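VP5 (Halorubrum pleomorphic virus 2, PDB 6QGI) is the envelope protein of a pleomorphic virus of haloarchaea and probably drives fusion of the viral membrane with that of the host cell. Local coordinates at residues T357-G362 / T418-A423; A386-A391 / L413-T418; E189-D194 / L203-N208; N151-L156 / V182-G187; D298-A303 / L448-T453. One frame throughout, in Å; residues are numbered along the deposited sequence.

Interaction 1: residues T357-G362 / T418-A423; sequences TAYQSG and TSIESA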
# COMPACT_ATOMS: atom_id res chain seq x y z
N THR A 357 7.94 21.76 16.59
CA THR A 357 9.13 22.22 17.31
C THR A 357 10.24 22.60 16.31
O THR A 357 11.23 23.25 16.69
CB THR A 357 9.57 21.13 18.31
OG1 THR A 357 8.56 20.99 19.30
CG2 THR A 357 10.89 21.43 19.01
N ALA A 358 10.07 22.25 15.03
CA ALA A 358 11.04 22.53 13.99
C ALA A 358 10.89 23.96 13.46
O ALA A 358 10.57 24.17 12.28
CB ALA A 358 10.90 21.51 12.87
N TYR A 359 11.14 24.95 14.32
CA TYR A 359 11.04 26.37 13.97
C TYR A 359 12.12 27.20 14.66
O TYR A 359 12.61 26.81 15.72
CB TYR A 359 9.65 26.92 14.32
CG TYR A 359 9.35 26.99 15.81
CD1 TYR A 359 9.66 28.13 16.54
CD2 TYR A 359 8.74 25.94 16.47
CE1 TYR A 359 9.41 28.20 17.92
CE2 TYR A 359 8.46 26.00 17.83
CZ TYR A 359 8.78 27.14 18.55
OH TYR A 359 8.50 27.22 19.89
N GLN A 360 12.47 28.35 14.06
CA GLN A 360 13.42 29.30 14.62
C GLN A 360 12.64 30.29 15.48
O GLN A 360 11.59 30.77 15.06
CB GLN A 360 14.23 30.00 13.52
CG GLN A 360 15.18 29.07 12.78
CD GLN A 360 16.37 29.81 12.27
OE1 GLN A 360 16.34 30.42 11.19
NE2 GLN A 360 17.45 29.79 13.04
N SER A 361 13.13 30.55 16.71
CA SER A 361 12.46 31.42 17.67
C SER A 361 12.32 32.86 17.17
O SER A 361 11.24 33.43 17.28
CB SER A 361 13.19 31.39 19.01
OG SER A 361 13.10 30.10 19.60
N GLY A 362 13.38 33.41 16.57
CA GLY A 362 13.40 34.77 16.05
C GLY A 362 12.60 35.01 14.78
O GLY A 362 12.81 34.34 13.76
N THR A 418 9.14 39.61 16.57
CA THR A 418 8.73 38.87 17.77
C THR A 418 9.47 37.51 17.85
O THR A 418 10.34 37.24 17.03
CB THR A 418 7.17 38.70 17.79
OG1 THR A 418 6.77 38.04 18.99
CG2 THR A 418 6.61 37.99 16.56
N SER A 419 9.16 36.71 18.89
CA SER A 419 9.72 35.38 19.12
C SER A 419 8.60 34.34 19.21
O SER A 419 7.65 34.53 19.97
CB SER A 419 10.58 35.36 20.38
OG SER A 419 11.72 36.20 20.26
N ILE A 420 8.70 33.25 18.42
CA ILE A 420 7.71 32.16 18.42
C ILE A 420 7.89 31.34 19.71
O ILE A 420 8.97 30.80 19.96
CB ILE A 420 7.76 31.27 17.14
CG1 ILE A 420 7.64 32.09 15.83
CG2 ILE A 420 6.72 30.14 17.19
CD1 ILE A 420 6.24 32.77 15.53
N GLU A 421 6.84 31.30 20.53
CA GLU A 421 6.83 30.59 21.81
C GLU A 421 6.25 29.19 21.66
O GLU A 421 6.77 28.25 22.27
CB GLU A 421 6.03 31.38 22.87
CG GLU A 421 6.64 32.72 23.25
CD GLU A 421 8.06 32.71 23.79
OE1 GLU A 421 8.37 31.83 24.63
OE2 GLU A 421 8.85 33.58 23.38
N SER A 422 5.19 29.05 20.83
CA SER A 422 4.51 27.79 20.57
C SER A 422 4.18 27.63 19.08
O SER A 422 3.99 28.63 18.38
CB SER A 422 3.22 27.70 21.39
OG SER A 422 3.47 27.89 22.77
N ALA A 423 4.10 26.38 18.61
CA ALA A 423 3.77 26.02 17.23
C ALA A 423 3.17 24.63 17.16
O ALA A 423 3.59 23.75 17.91
CB ALA A 423 5.01 26.08 16.36
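A tyrosine laid against a strand, next to a short antiparallel pairing, makes this surface contact. Tyr359 sits in the loop that leads from strand 343-355 to the short strand 362-363, and it packs on strand 418-427. The branch methyl CG2 of Ile420 lies over one face of the ring, 3.4 Å from Tyr359 CE1. The methyl of Ala423 approaches the ring obliquely, CB 3.7 Å from Tyr359 CD2. A chi1 of 67° sets CG of Tyr359 between its backbone N and carbonyl carbon, and the ring then leans onto the strand. The phenol reaches the backbone, where OH gives a weak hydrogen bond to Glu421 O at 3.1 Å. Glu421 and Ser422 form a classic beta bulge opposite Asn383 of strand 378-384, so the hydroxyl meets a carbonyl of the bulge. Further along, Gly362 and Ser419 are an antiparallel non-hydrogen-bonded pair. Beside them Ile420 N donates to Ser361 O at 2.8 Å, in the carbonyl plane and on a lone pair, with 156° at the hydrogen. The same oxygen also takes a CA-H contact from Ser419 CA at 3.1 Å. Ile420 packs on Leu382 and Thr384 as well.

Interaction 2: residues A386-A391 / L413-T418; sequences ANETVA and LETDIT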
# COMPACT_ATOMS: atom_id res chain seq x y z
N ALA A 386 3.61 37.88 21.56
CA ALA A 386 2.55 38.87 21.78
C ALA A 386 1.14 38.25 21.65
O ALA A 386 0.16 38.97 21.41
CB ALA A 386 2.72 40.03 20.80
N ASN A 387 1.05 36.92 21.84
CA ASN A 387 -0.15 36.06 21.80
C ASN A 387 -0.93 36.19 20.47
O ASN A 387 -2.17 36.15 20.46
CB ASN A 387 -1.04 36.29 23.03
CG ASN A 387 -0.50 35.63 24.29
OD1 ASN A 387 0.34 34.72 24.25
ND2 ASN A 387 -0.97 36.06 25.44
N GLU A 388 -0.20 36.28 19.35
CA GLU A 388 -0.79 36.34 18.01
C GLU A 388 -0.66 34.96 17.37
O GLU A 388 0.43 34.40 17.33
CB GLU A 388 -0.13 37.43 17.14
CG GLU A 388 -0.22 38.85 17.69
CD GLU A 388 0.57 39.91 16.93
OE1 GLU A 388 1.53 39.55 16.22
OE2 GLU A 388 0.24 41.11 17.08
N THR A 389 -1.79 34.40 16.92
CA THR A 389 -1.86 33.08 16.31
C THR A 389 -2.09 33.21 14.80
O THR A 389 -3.04 33.88 14.39
CB THR A 389 -2.94 32.24 16.99
OG1 THR A 389 -2.65 32.16 18.40
CG2 THR A 389 -3.05 30.83 16.41
N VAL A 390 -1.20 32.60 14.00
CA VAL A 390 -1.29 32.62 12.53
C VAL A 390 -0.97 31.22 11.96
O VAL A 390 0.05 30.62 12.31
CB VAL A 390 -0.38 33.72 11.89
CG1 VAL A 390 -0.49 33.70 10.36
CG2 VAL A 390 -0.70 35.11 12.43
N ALA A 391 -1.84 30.73 11.05
CA ALA A 391 -1.69 29.45 10.36
C ALA A 391 -1.26 29.68 8.91
O ALA A 391 -1.84 30.52 8.22
CB ALA A 391 -3.00 28.67 10.42
N LEU A 413 0.30 39.96 10.77
CA LEU A 413 0.77 40.35 12.10
C LEU A 413 0.74 41.86 12.33
O LEU A 413 0.78 42.66 11.39
CB LEU A 413 2.19 39.84 12.36
CG LEU A 413 2.40 38.33 12.56
CD1 LEU A 413 3.87 38.00 12.64
CD2 LEU A 413 1.69 37.81 13.80
N GLU A 414 0.68 42.25 13.62
CA GLU A 414 0.70 43.63 14.11
C GLU A 414 2.08 43.93 14.70
O GLU A 414 2.54 45.08 14.67
CB GLU A 414 -0.40 43.84 15.16
CG GLU A 414 -1.79 44.13 14.60
CD GLU A 414 -2.37 43.17 13.58
OE1 GLU A 414 -2.46 41.95 13.88
OE2 GLU A 414 -2.76 43.63 12.48
N THR A 415 2.74 42.89 15.24
CA THR A 415 4.09 42.92 15.80
C THR A 415 4.91 41.93 14.96
O THR A 415 4.96 40.73 15.26
CB THR A 415 4.09 42.63 17.32
OG1 THR A 415 3.49 41.36 17.56
CG2 THR A 415 3.38 43.70 18.13
N ASP A 416 5.48 42.43 13.85
CA ASP A 416 6.28 41.65 12.90
C ASP A 416 7.56 41.12 13.56
O ASP A 416 7.93 39.98 13.34
CB ASP A 416 6.62 42.49 11.66
CG ASP A 416 7.38 43.79 11.89
OD1 ASP A 416 7.49 44.22 13.05
OD2 ASP A 416 7.86 44.38 10.90
N ILE A 417 8.23 41.95 14.38
CA ILE A 417 9.43 41.54 15.10
C ILE A 417 8.97 40.94 16.42
O ILE A 417 8.43 41.66 17.26
CB ILE A 417 10.44 42.71 15.26
CG1 ILE A 417 10.80 43.35 13.90
CG2 ILE A 417 11.71 42.21 15.99
CD1 ILE A 417 11.49 44.71 13.97
N THR A 418 9.14 39.61 16.57
CA THR A 418 8.73 38.87 17.77
C THR A 418 9.47 37.51 17.85
O THR A 418 10.34 37.24 17.03
CB THR A 418 7.17 38.70 17.79
OG1 THR A 418 6.77 38.04 18.99
CG2 THR A 418 6.61 37.99 16.56
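Ala386 opens the contact with its methyl, CB lying 3.6 Å from Thr415 OG1. Two residues on, Glu388 carries most of the contact. Its chain is extended beyond CG (chi2 172°) and reaches toward the loop 413-418. Its carboxylate meets the hydroxyl of Thr415, which gives a weak hydrogen bond, OG1 to Glu388 OE1 at 3.0 Å. That hydroxyl stands between the backbone N and carbonyl carbon of Thr415 (chi1 58°), on the side facing the glutamate. The Leu413 side chain crosses the glutamate obliquely, with CD2 3.0 Å from Glu388 OE1 and also near Glu388 CB. The other carboxylate oxygen, OE2, is 3.4 Å from Glu414 CB. Val390 follows on strand 389-393 and adds an apolar touch, CG2 to Leu413 CD2 at 3.9 Å. The contact thus joins the hairpin of strands 378-384 and 389-393 to the loop entering strand 418-427. Both Leu413 and Thr418 also rest on Thr384 of that hairpin, while Thr384 OG1 is hydrogen-bonded to the backbone N of Glu388. Glu388 OE2 and Glu414 OE1 are 4.3 Å apart, with their carboxylate planes 75° from each other. This closeness probably disfavours full charge on both, and the Thr415 hydroxyl is only a weak donor to Glu388.

Interaction 3: residues E189-D194 / L203-N208; sequences ESYYYD and LGDLKN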
# COMPACT_ATOMS: atom_id res chain seq x y z
N GLU A 189 27.05 -12.15 -21.77
CA GLU A 189 26.13 -12.61 -20.72
C GLU A 189 25.37 -11.38 -20.19
O GLU A 189 25.87 -10.26 -20.30
CB GLU A 189 26.95 -13.31 -19.61
CG GLU A 189 26.15 -13.97 -18.50
CD GLU A 189 26.86 -14.05 -17.16
OE1 GLU A 189 27.41 -13.01 -16.72
OE2 GLU A 189 26.85 -15.14 -16.54
N SER A 190 24.16 -11.59 -19.65
CA SER A 190 23.32 -10.52 -19.09
C SER A 190 22.40 -11.07 -18.01
O SER A 190 21.99 -12.23 -18.08
CB SER A 190 22.51 -9.83 -20.17
OG SER A 190 23.36 -9.17 -21.10
N TYR A 191 22.06 -10.25 -17.00
CA TYR A 191 21.15 -10.66 -15.93
C TYR A 191 19.80 -10.01 -16.14
O TYR A 191 19.74 -8.80 -16.34
CB TYR A 191 21.70 -10.32 -14.53
CG TYR A 191 22.88 -11.15 -14.07
CD1 TYR A 191 23.27 -12.30 -14.75
CD2 TYR A 191 23.58 -10.80 -12.92
CE1 TYR A 191 24.35 -13.07 -14.32
CE2 TYR A 191 24.65 -11.58 -12.46
CZ TYR A 191 25.03 -12.71 -13.17
OH TYR A 191 26.10 -13.45 -12.73
N TYR A 192 18.73 -10.81 -16.11
CA TYR A 192 17.38 -10.28 -16.29
C TYR A 192 16.57 -10.48 -15.02
O TYR A 192 16.56 -11.58 -14.46
CB TYR A 192 16.70 -10.95 -17.50
CG TYR A 192 17.46 -10.76 -18.80
CD1 TYR A 192 17.22 -9.66 -19.62
CD2 TYR A 192 18.40 -11.70 -19.22
CE1 TYR A 192 17.90 -9.50 -20.83
CE2 TYR A 192 19.09 -11.54 -20.42
CZ TYR A 192 18.84 -10.44 -21.22
OH TYR A 192 19.52 -10.28 -22.41
N TYR A 193 15.93 -9.40 -14.54
CA TYR A 193 15.14 -9.43 -13.31
C TYR A 193 13.68 -9.18 -13.59
O TYR A 193 13.33 -8.24 -14.30
CB TYR A 193 15.62 -8.38 -12.29
CG TYR A 193 17.10 -8.40 -11.95
CD1 TYR A 193 17.79 -9.60 -11.80
CD2 TYR A 193 17.79 -7.22 -11.70
CE1 TYR A 193 19.14 -9.63 -11.46
CE2 TYR A 193 19.13 -7.23 -11.33
CZ TYR A 193 19.80 -8.44 -11.21
OH TYR A 193 21.13 -8.43 -10.89
N ASP A 194 12.83 -10.00 -12.97
CA ASP A 194 11.38 -9.91 -13.05
C ASP A 194 10.81 -10.47 -11.72
O ASP A 194 11.57 -11.11 -10.98
CB ASP A 194 10.84 -10.65 -14.30
CG ASP A 194 11.17 -12.12 -14.42
OD1 ASP A 194 11.84 -12.64 -13.53
OD2 ASP A 194 10.74 -12.75 -15.38
N LEU A 203 27.46 -12.21 -6.99
CA LEU A 203 27.95 -10.84 -6.82
C LEU A 203 27.82 -9.98 -8.10
O LEU A 203 28.11 -8.78 -8.07
CB LEU A 203 29.41 -10.82 -6.31
CG LEU A 203 29.66 -11.30 -4.88
CD1 LEU A 203 31.14 -11.54 -4.66
CD2 LEU A 203 29.15 -10.31 -3.84
N GLY A 204 27.38 -10.60 -9.20
CA GLY A 204 27.18 -9.91 -10.47
C GLY A 204 25.90 -9.09 -10.51
O GLY A 204 25.72 -8.26 -11.40
N ASP A 205 25.00 -9.34 -9.55
CA ASP A 205 23.72 -8.63 -9.43
C ASP A 205 23.92 -7.22 -8.92
O ASP A 205 24.89 -6.97 -8.20
CB ASP A 205 22.77 -9.41 -8.50
CG ASP A 205 22.36 -10.76 -9.03
OD1 ASP A 205 22.85 -11.14 -10.11
OD2 ASP A 205 21.57 -11.44 -8.37
N LEU A 206 22.98 -6.30 -9.26
CA LEU A 206 23.00 -4.90 -8.79
C LEU A 206 23.21 -4.90 -7.28
O LEU A 206 22.54 -5.67 -6.58
CB LEU A 206 21.69 -4.16 -9.16
CG LEU A 206 21.42 -3.86 -10.63
CD1 LEU A 206 19.98 -3.45 -10.83
CD2 LEU A 206 22.35 -2.79 -11.17
N LYS A 207 24.18 -4.12 -6.79
CA LYS A 207 24.59 -4.05 -5.39
C LYS A 207 23.43 -4.18 -4.40
O LYS A 207 23.56 -4.86 -3.39
CB LYS A 207 25.35 -2.74 -5.11
CG LYS A 207 26.20 -2.79 -3.85
CD LYS A 207 26.54 -1.41 -3.34
CE LYS A 207 27.10 -1.48 -1.94
NZ LYS A 207 27.34 -0.13 -1.38
N ASN A 208 22.29 -3.54 -4.71
CA ASN A 208 21.14 -3.53 -3.83
C ASN A 208 19.90 -4.15 -4.48
O ASN A 208 18.78 -3.84 -4.09
CB ASN A 208 20.85 -2.10 -3.39
CG ASN A 208 22.05 -1.38 -2.82
OD1 ASN A 208 22.84 -1.95 -2.07
ND2 ASN A 208 22.20 -0.12 -3.18
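Asp205 meets two tyrosines, and its carboxylate is turned steeply to both rings. The plane of the carboxylate is 89° from the Tyr191 ring and 73° from the Tyr193 ring. With CG of Asp205 anti to its carbonyl carbon (chi1 -65°), OD1 comes obliquely to the Tyr191 ring, 2.9 Å from Tyr191 CD2. Backbone of the loop meets the same ring near its plane: Gly204 C lies at the edge, 3.4 Å from Tyr191 CE2. Tyr193 points its hydroxyl at the base of the aspartate, OH 3.1 Å from Asp205 CB. There the oxygen accepts a hydrogen bond from Leu206 N at 3.3 Å. Leu206 then puts CD1 at the edge of the Tyr193 ring, in its plane, 3.9 Å from CE2. The tyrosines are two residues apart on strand 189-193, the edge partner of strand 176-186 in a small antiparallel sheet. Both reach from the strand to the loop that follows it, before strand 212-215. The contact is mostly buried. The polar ends have further partners in that loop: Tyr191 OH bonds Asp202 OD2, and Asp205 OD2 accepts from Gly201 N. Asp202 OD2 also accepts from the backbone N of Gly204.

Interaction 4: residues N151-L156 / V182-G187; sequences NTIEDL and VEVDRG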
# COMPACT_ATOMS: atom_id res chain seq x y z
N ASN A 151 31.93 -3.11 -8.12
CA ASN A 151 32.48 -2.88 -9.45
C ASN A 151 31.41 -2.26 -10.34
O ASN A 151 30.22 -2.49 -10.11
CB ASN A 151 33.00 -4.19 -10.05
CG ASN A 151 34.44 -4.46 -9.71
OD1 ASN A 151 35.36 -3.93 -10.34
ND2 ASN A 151 34.68 -5.30 -8.72
N THR A 152 31.82 -1.46 -11.34
CA THR A 152 30.87 -0.80 -12.23
C THR A 152 30.34 -1.82 -13.25
O THR A 152 31.11 -2.49 -13.93
CB THR A 152 31.50 0.44 -12.88
OG1 THR A 152 31.98 1.30 -11.85
CG2 THR A 152 30.52 1.21 -13.76
N ILE A 153 29.00 -1.92 -13.34
CA ILE A 153 28.30 -2.79 -14.29
C ILE A 153 28.50 -2.23 -15.70
O ILE A 153 28.71 -1.02 -15.85
CB ILE A 153 26.79 -2.98 -13.91
CG1 ILE A 153 26.01 -1.64 -13.93
CG2 ILE A 153 26.65 -3.71 -12.57
CD1 ILE A 153 24.54 -1.76 -14.16
N GLU A 154 28.47 -3.09 -16.74
CA GLU A 154 28.68 -2.65 -18.12
C GLU A 154 27.56 -1.72 -18.60
O GLU A 154 27.85 -0.72 -19.27
CB GLU A 154 28.85 -3.84 -19.08
CG GLU A 154 30.18 -4.56 -18.94
CD GLU A 154 30.86 -4.95 -20.24
OE1 GLU A 154 30.17 -5.12 -21.26
OE2 GLU A 154 32.11 -5.09 -20.22
N ASP A 155 26.30 -2.04 -18.24
CA ASP A 155 25.11 -1.25 -18.56
C ASP A 155 23.90 -1.70 -17.73
O ASP A 155 23.83 -2.84 -17.28
CB ASP A 155 24.76 -1.31 -20.07
CG ASP A 155 24.18 -0.03 -20.66
OD1 ASP A 155 24.03 0.97 -19.91
OD2 ASP A 155 23.91 -0.01 -21.88
N LEU A 156 22.97 -0.76 -17.52
CA LEU A 156 21.69 -0.96 -16.84
C LEU A 156 20.62 -0.69 -17.88
O LEU A 156 20.53 0.43 -18.40
CB LEU A 156 21.57 -0.04 -15.60
CG LEU A 156 20.19 0.09 -14.93
CD1 LEU A 156 19.76 -1.20 -14.24
CD2 LEU A 156 20.20 1.23 -13.93
N VAL A 182 14.41 -6.06 -15.88
CA VAL A 182 15.50 -5.16 -15.51
C VAL A 182 16.77 -5.93 -15.89
O VAL A 182 17.04 -6.99 -15.34
CB VAL A 182 15.45 -4.72 -14.02
CG1 VAL A 182 16.58 -3.74 -13.70
CG2 VAL A 182 14.10 -4.09 -13.68
N GLU A 183 17.50 -5.42 -16.89
CA GLU A 183 18.69 -6.04 -17.47
C GLU A 183 19.99 -5.44 -16.92
O GLU A 183 20.13 -4.21 -16.86
CB GLU A 183 18.65 -5.87 -19.00
CG GLU A 183 19.73 -6.60 -19.78
CD GLU A 183 19.62 -6.47 -21.29
OE1 GLU A 183 20.65 -6.67 -21.97
OE2 GLU A 183 18.51 -6.20 -21.80
N VAL A 184 20.95 -6.31 -16.57
CA VAL A 184 22.30 -5.96 -16.13
C VAL A 184 23.24 -6.52 -17.18
O VAL A 184 23.40 -7.74 -17.24
CB VAL A 184 22.65 -6.46 -14.70
CG1 VAL A 184 24.06 -6.04 -14.29
CG2 VAL A 184 21.64 -5.96 -13.67
N ASP A 185 23.82 -5.65 -18.03
CA ASP A 185 24.75 -6.05 -19.09
C ASP A 185 26.08 -6.47 -18.48
O ASP A 185 26.66 -5.73 -17.67
CB ASP A 185 24.94 -4.92 -20.11
CG ASP A 185 25.65 -5.33 -21.39
OD1 ASP A 185 26.90 -5.43 -21.37
OD2 ASP A 185 24.96 -5.52 -22.41
N ARG A 186 26.54 -7.69 -18.82
CA ARG A 186 27.81 -8.26 -18.36
C ARG A 186 28.65 -8.68 -19.59
O ARG A 186 29.48 -9.59 -19.52
CB ARG A 186 27.56 -9.46 -17.41
CG ARG A 186 26.74 -9.11 -16.16
CD ARG A 186 26.77 -10.20 -15.11
NE ARG A 186 27.84 -10.00 -14.13
CZ ARG A 186 28.91 -10.79 -14.01
NH1 ARG A 186 29.06 -11.84 -14.79
NH2 ARG A 186 29.82 -10.52 -13.08
N GLY A 187 28.40 -7.98 -20.70
CA GLY A 187 29.02 -8.24 -21.99
C GLY A 187 28.12 -9.14 -22.82
O GLY A 187 26.98 -8.76 -23.11
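Glu154 meets Asp185 and Gly187 from CB to OE1. Its CB rests on the backbone of the facing strand, 3.2 Å from Asp185 O. CG continues past the same oxygen at 3.9 Å. At chi2, -137°, the chain bends and carries the carboxylate toward Gly187, without a hydrogen bond to its N. OE1 ends 3.4 Å from Gly187 CA and 3.3 Å from Asp185 OD1. The two carboxylates are nearly coplanar, their planes 2° apart. Asp185 OD1 also accepts from Gly187 N at 3.0 Å, an Asx turn whose donor comes from above the carboxylate plane. This turn lies between strands 176-186 and 189-193. Strand 155-159 joins strand 176-186 in antiparallel fashion. Asp185 N donates to Asp155 O at 2.9 Å, while the bond from Glu154 N to Asp185 O is weak. Leu156 and Val184 form a non-hydrogen-bonded pair. Their face is apolar: Ile153 CG2 meets Val184 CG1 at 3.9 Å, and Leu156 lies side by side with Val182. Val182 also packs on Trp117 and Val121 of helix 91-133, while Leu156 meets Phe143 and Met145. On the other face Asp155 has a salt bridge to Lys139. The close approach of Glu154 and Asp185 may raise the proton affinity of one of them, and the Asx-turn N-H probably offsets part of that cost.

Interaction 5: residues D298-A303 / L448-T453; sequences DAEREA and LTNTQT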
# COMPACT_ATOMS: atom_id res chain seq x y z
N ASP A 298 -10.69 -4.13 14.06
CA ASP A 298 -11.37 -3.62 15.23
C ASP A 298 -12.10 -2.34 14.82
O ASP A 298 -11.56 -1.24 14.94
CB ASP A 298 -10.44 -3.40 16.43
CG ASP A 298 -11.15 -3.07 17.75
OD1 ASP A 298 -12.31 -2.60 17.70
OD2 ASP A 298 -10.55 -3.29 18.81
N ALA A 299 -13.32 -2.52 14.30
CA ALA A 299 -14.20 -1.46 13.83
C ALA A 299 -14.87 -0.72 15.00
O ALA A 299 -15.23 0.44 14.85
CB ALA A 299 -15.27 -2.07 12.94
N GLU A 300 -15.05 -1.41 16.14
CA GLU A 300 -15.76 -0.90 17.31
C GLU A 300 -14.92 -0.11 18.32
O GLU A 300 -15.51 0.46 19.24
CB GLU A 300 -16.47 -2.05 18.04
CG GLU A 300 -17.94 -2.19 17.66
CD GLU A 300 -18.83 -0.98 17.87
OE1 GLU A 300 -18.67 -0.27 18.89
OE2 GLU A 300 -19.71 -0.74 17.01
N ARG A 301 -13.59 -0.06 18.18
CA ARG A 301 -12.78 0.69 19.14
C ARG A 301 -11.89 1.72 18.45
O ARG A 301 -10.90 1.37 17.79
CB ARG A 301 -11.95 -0.24 20.03
CG ARG A 301 -12.72 -0.72 21.26
CD ARG A 301 -12.43 -2.17 21.58
NE ARG A 301 -13.04 -3.07 20.60
CZ ARG A 301 -13.88 -4.05 20.90
NH1 ARG A 301 -14.40 -4.80 19.94
NH2 ARG A 301 -14.21 -4.30 22.16
N GLU A 302 -12.26 3.00 18.61
CA GLU A 302 -11.52 4.14 18.08
C GLU A 302 -10.35 4.43 19.00
O GLU A 302 -10.52 4.56 20.22
CB GLU A 302 -12.42 5.38 17.93
CG GLU A 302 -11.83 6.45 17.01
CD GLU A 302 -12.47 7.82 17.12
OE1 GLU A 302 -13.60 8.00 16.60
OE2 GLU A 302 -11.84 8.72 17.72
N ALA A 303 -9.15 4.48 18.42
CA ALA A 303 -7.93 4.71 19.16
C ALA A 303 -7.21 5.95 18.67
O ALA A 303 -7.07 6.14 17.46
CB ALA A 303 -7.01 3.51 19.02
N LEU A 448 -8.20 4.56 24.06
CA LEU A 448 -9.06 3.59 23.37
C LEU A 448 -10.50 3.87 23.78
O LEU A 448 -10.77 3.99 24.98
CB LEU A 448 -8.68 2.13 23.72
CG LEU A 448 -7.36 1.58 23.20
CD1 LEU A 448 -7.09 0.24 23.79
CD2 LEU A 448 -7.41 1.40 21.72
N THR A 449 -11.42 4.00 22.81
CA THR A 449 -12.83 4.28 23.08
C THR A 449 -13.75 3.39 22.26
O THR A 449 -13.62 3.34 21.03
CB THR A 449 -13.15 5.77 22.80
OG1 THR A 449 -12.34 6.61 23.62
CG2 THR A 449 -14.63 6.12 23.02
N ASN A 450 -14.72 2.73 22.93
CA ASN A 450 -15.73 1.93 22.25
C ASN A 450 -16.74 2.93 21.66
O ASN A 450 -17.36 3.67 22.41
CB ASN A 450 -16.38 0.93 23.21
CG ASN A 450 -17.28 -0.07 22.53
OD1 ASN A 450 -18.35 0.26 22.01
ND2 ASN A 450 -16.86 -1.33 22.53
N THR A 451 -16.82 3.00 20.33
CA THR A 451 -17.66 3.95 19.59
C THR A 451 -19.18 3.83 19.86
O THR A 451 -19.88 4.84 19.76
CB THR A 451 -17.41 3.84 18.08
OG1 THR A 451 -17.44 2.46 17.69
CG2 THR A 451 -16.09 4.47 17.66
N GLN A 452 -19.69 2.62 20.19
CA GLN A 452 -21.12 2.42 20.44
C GLN A 452 -21.53 2.84 21.87
O GLN A 452 -22.48 3.61 22.02
CB GLN A 452 -21.54 0.97 20.17
CG GLN A 452 -23.05 0.74 20.19
CD GLN A 452 -23.47 -0.62 19.69
OE1 GLN A 452 -22.65 -1.50 19.40
NE2 GLN A 452 -24.78 -0.82 19.59
N THR A 453 -20.84 2.31 22.89
CA THR A 453 -21.12 2.59 24.30
C THR A 453 -20.56 3.96 24.72
O THR A 453 -21.12 4.61 25.60
CB THR A 453 -20.55 1.48 25.20
OG1 THR A 453 -19.14 1.40 25.00
CG2 THR A 453 -21.19 0.12 24.94
O HOH W 1 -14.96 -2.81 24.40
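An antiparallel strand pair that ends in an Asx turn joins strand 301-307 to strand 443-450, at the surface of the beta-rich part of the chain. Glu302 and Thr449 are the hydrogen-bonded pair. Glu302 N donates to Thr449 O at 2.8 Å, and Thr449 N returns a bond of the same length to Glu302 O. The pairs on either side, Arg301 with Asn450 and Ala303 with Leu448, are non-hydrogen-bonded. CB of Ala303 meets Leu448 CD2 at 3.4 Å on the face they share. Beyond the strand the chain turns at Asn450, whose OD1 accepts from Gln452 N. Glu300 sits at the corner between strands 297-299 and 301-307 and grips this turn. Its carbonyl O takes both Thr451 N, at 3.1 Å, and Thr451 OG1, the two reaching it from the same face of its plane. Its side chain bends at chi2 (-57°) and brings OE1 to Gln452 N in a weak bond. Arg301 is held from its own segment: NE forms a salt bridge with Asp298 OD1, in the guanidinium plane and on the syn lone pair. Asn450 ND2 lies over one face of that guanidinium, and a water accepts from Asn450 ND2 at 3.0 Å and, weakly, from Arg301 NH2.

Overall arrangement
Interactions 3 and 4 are neighbours in one small antiparallel sheet. They are the more buried ones, and backbone hydrogen bonds between Tyr191 and Val184 and between Tyr193 and Val182 join them. Interactions 1, 2 and 5 are surface contacts in the other, beta-rich part of the chain. Interactions 1 and 2 share Thr418, and their centres are 11 Å apart. Interaction 5 lies about 37 Å from interaction 1, between centres, and on the far side of the chain's centre from interactions 3 and 4. Tyrosines mark interactions 1 and 3, close carboxylates interactions 2 and 4. Interaction 5 relies most on backbone pairing.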